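Local structure of possible flavin reductase (2R0X) at residues A[56-59]-A[60-64]. The protein probably binds FMN and acts as an NADPH-dependent riboflavin reductase. Sequence-based numbering, arbitrary orientation. Where two conformers were deposited one is given.
Sequences ARAY and EHFVK. With SO4 (sulfate ion), chain H; SO4 (sulfate ion), chain I; ACT (acetate ion), chain F.
Tyr59 and Val63 meet one helical turn apart at the start of helix 59-65, which follows strand 46-53 of the split barrel characteristic of flavin reductases. Backbone bonding marks the first turn: Val63 N donates to Tyr59 O at 3.1 Å with an N-H...O angle of 168°, the i to i+4 pattern of an alpha-helix, whereas the bonds from His61 N to Ala58 O and Phe62 N to Tyr59 O are weak and bent. A water extends the pattern, giving a proton to Ala56 O and accepting one from Glu60 N at 3.0 Å.

There are two apolar contacts. Phe62 presents its ring edge to Ala58, with CE2 3.9 Å from Ala58 CB, while the ring also packs on Val22 and Ile52 of the barrel. In the second, Val63 CG2 lies over one face of the Tyr59 ring in a CH-pi contact, 3.7 Å from the centroid and 21° off the ring normal; Tyr59 OH bonds to Asp130.

Anions, probably from the crystallisation liquor, gather at the helix start. Sulfate H accepts from Ala58 N through O2. Its O1 lies 2.8 Å from Arg57 NE, a second bond. With CG anti to its carbonyl carbon, His61 brings CD2 to 3.4 Å from Arg57 O; both ring nitrogens donate, ND1 to acetate O and NE2 to sulfate I O2 at 2.8 Å and 158°.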
ATOM      1  N   ALA A  56      10.552 -16.291   2.052  1.00 11.62           N
ATOM      2  CA  ALA A  56      11.586 -15.711   1.242  1.00 12.49           C
ATOM      3  C   ALA A  56      12.939 -15.818   1.915  1.00 11.89           C
ATOM      4  O   ALA A  56      13.031 -15.776   3.132  1.00 11.57           O
ATOM      5  CB  ALA A  56      11.265 -14.253   0.975  1.00 12.88           C
ATOM      6  N   ARG A  57      13.987 -15.865   1.106  1.00 10.69           N
ATOM      7  CA  ARG A  57      15.338 -15.817   1.610  1.00 10.79           C
ATOM      8  C   ARG A  57      15.532 -14.641   2.553  1.00 11.25           C
ATOM      9  O   ARG A  57      16.171 -14.777   3.603  1.00 12.81           O
ATOM     10  CB  ARG A  57      16.279 -15.738   0.404  1.00 10.51           C
ATOM     11  CG  ARG A  57      17.701 -15.464   0.761  1.00 12.17           C
ATOM     12  CD  ARG A  57      18.585 -15.521  -0.456  1.00 12.68           C
ATOM     13  NE  ARG A  57      18.215 -14.489  -1.422  1.00 13.55           N
ATOM     14  CZ  ARG A  57      18.889 -14.228  -2.521  1.00 12.99           C
ATOM     15  NH1 ARG A  57      20.015 -14.861  -2.757  1.00 16.51           N
ATOM     16  NH2 ARG A  57      18.440 -13.299  -3.348  1.00 14.32           N
ATOM     17  N   ALA A  58      14.952 -13.499   2.214  1.00 13.00           N
ATOM     18  CA  ALA A  58      15.037 -12.286   2.989  1.00 12.46           C
ATOM     19  C   ALA A  58      14.547 -12.412   4.435  1.00 12.96           C
ATOM     20  O   ALA A  58      15.031 -11.723   5.340  1.00 13.36           O
ATOM     21  CB  ALA A  58      14.248 -11.120   2.276  1.00 14.88           C
ATOM     22  N   TYR A  59      13.514 -13.214   4.632  1.00 13.03           N
ATOM     23  CA  TYR A  59      12.637 -13.087   5.784  1.00 12.29           C
ATOM     24  C   TYR A  59      13.338 -13.162   7.131  1.00 11.43           C
ATOM     25  O   TYR A  59      13.134 -12.316   7.987  1.00 11.22           O
ATOM     26  CB  TYR A  59      11.559 -14.139   5.704  1.00 13.21           C
ATOM     27  CG  TYR A  59      10.647 -14.135   6.886  1.00 13.30           C
ATOM     28  CD1 TYR A  59       9.704 -13.163   7.068  1.00 12.31           C
ATOM     29  CD2 TYR A  59      10.658 -15.184   7.753  1.00 13.42           C
ATOM     30  CE1 TYR A  59       8.810 -13.232   8.149  1.00 13.36           C
ATOM     31  CE2 TYR A  59       9.808 -15.275   8.829  1.00 14.35           C
ATOM     32  CZ  TYR A  59       8.871 -14.301   9.026  1.00 13.24           C
ATOM     33  OH  TYR A  59       8.021 -14.430  10.111  1.00 14.67           O
ATOM     34  N   GLU A  60      14.136 -14.189   7.355  0.50 13.39           N
ATOM     35  CA  GLU A  60      14.662 -14.351   8.704  0.50 14.62           C
ATOM     36  C   GLU A  60      15.675 -13.258   9.095  0.50 13.14           C
ATOM     37  O   GLU A  60      15.892 -13.039  10.292  0.50 13.70           O
ATOM     38  CB  GLU A  60      15.232 -15.753   8.931  0.50 16.89           C
ATOM     39  CG  GLU A  60      14.176 -16.858   8.889  0.50 18.98           C
ATOM     40  CD  GLU A  60      13.161 -16.839  10.044  0.50 20.11           C
ATOM     41  OE1 GLU A  60      13.317 -16.094  11.027  0.50 19.43           O
ATOM     42  OE2 GLU A  60      12.187 -17.609   9.965  0.50 22.11           O
ATOM     43  N   HIS A  61      16.257 -12.558   8.116  1.00 13.75           N
ATOM     44  CA  HIS A  61      17.126 -11.450   8.428  1.00 14.03           C
ATOM     45  C   HIS A  61      16.350 -10.296   9.047  1.00 11.10           C
ATOM     46  O   HIS A  61      16.783  -9.644   9.978  1.00 13.33           O
ATOM     47  CB  HIS A  61      17.850 -10.999   7.133  1.00 15.50           C
ATOM     48  CG  HIS A  61      18.604 -12.114   6.440  1.00 17.76           C
ATOM     49  ND1 HIS A  61      19.759 -12.661   6.961  1.00 20.56           N
ATOM     50  CD2 HIS A  61      18.366 -12.786   5.289  1.00 19.11           C
ATOM     51  CE1 HIS A  61      20.188 -13.625   6.164  1.00 20.54           C
ATOM     52  NE2 HIS A  61      19.369 -13.717   5.137  1.00 21.08           N
ATOM     53  N   PHE A  62      15.129 -10.083   8.570  1.00 10.18           N
ATOM     54  CA  PHE A  62      14.265  -9.046   9.104  1.00  9.24           C
ATOM     55  C   PHE A  62      13.764  -9.434  10.507  1.00  9.77           C
ATOM     56  O   PHE A  62      13.703  -8.618  11.408  1.00 10.85           O
ATOM     57  CB  PHE A  62      13.136  -8.732   8.106  1.00  9.71           C
ATOM     58  CG  PHE A  62      13.655  -8.019   6.897  1.00  9.08           C
ATOM     59  CD1 PHE A  62      13.744  -6.651   6.857  1.00  9.62           C
ATOM     60  CD2 PHE A  62      14.189  -8.754   5.841  1.00  9.99           C
ATOM     61  CE1 PHE A  62      14.283  -5.992   5.721  1.00  8.22           C
ATOM     62  CE2 PHE A  62      14.811  -8.103   4.736  1.00 10.95           C
ATOM     63  CZ  PHE A  62      14.793  -6.737   4.671  1.00 10.25           C
ATOM     64  N   VAL A  63      13.381 -10.683  10.661  1.00 11.48           N
ATOM     65  CA  VAL A  63      12.948 -11.194  11.969  1.00 13.81           C
ATOM     66  C   VAL A  63      14.073 -11.044  12.992  1.00 14.31           C
ATOM     67  O   VAL A  63      13.828 -10.695  14.150  1.00 15.43           O
ATOM     68  CB  VAL A  63      12.476 -12.675  11.879  1.00 14.00           C
ATOM     69  CG1 VAL A  63      12.166 -13.237  13.266  1.00 16.77           C
ATOM     70  CG2 VAL A  63      11.277 -12.753  11.011  1.00 14.64           C
ATOM     71  N   LYS A  64      15.290 -11.393  12.603  1.00 14.80           N
ATOM     72  CA  LYS A  64      16.438 -11.386  13.531  1.00 15.76           C
ATOM     73  C   LYS A  64      16.772  -9.946  13.924  1.00 14.93           C
ATOM     74  O   LYS A  64      16.959  -9.619  15.105  1.00 16.79           O
ATOM     75  CB  LYS A  64      17.668 -12.017  12.867  1.00 19.31           C
ATOM     76  CG  LYS A  64      18.971 -11.837  13.639  1.00 22.84           C
TER
HETATM   77  S   SO4 H 164      15.139 -12.410  -1.392  0.70 10.21           S
HETATM   78  O1  SO4 H 164      16.412 -12.468  -0.676  0.70 13.12           O
HETATM   79  O2  SO4 H 164      14.081 -12.862  -0.580  0.70 12.68           O
HETATM   80  O3  SO4 H 164      15.401 -13.223  -2.559  0.70 15.83           O
HETATM   81  O4  SO4 H 164      14.918 -11.042  -1.871  0.70 13.88           O
HETATM   82  S   SO4 I 165      21.388 -14.787   2.038  1.00 48.60           S
HETATM   83  O1  SO4 I 165      22.411 -14.180   2.903  1.00 48.81           O
HETATM   84  O2  SO4 I 165      20.229 -15.162   2.858  1.00 48.13           O
HETATM   85  O3  SO4 I 165      21.957 -15.989   1.400  1.00 48.72           O
HETATM   86  O4  SO4 I 165      21.052 -13.826   0.987  1.00 48.33           O
HETATM   87  C   ACT F 162      22.120 -11.765   9.491  1.00 25.14           C
HETATM   88  O   ACT F 162      22.008 -12.928   9.143  1.00 28.33           O
HETATM   89  OXT ACT F 162      22.608 -11.050   8.616  1.00 28.00           O
HETATM   90  CH3 ACT F 162      21.891 -11.316  10.906  1.00 23.67           C
HETATM   91  O   HOH W   1      14.320 -16.495   5.448  1.00 20.04           O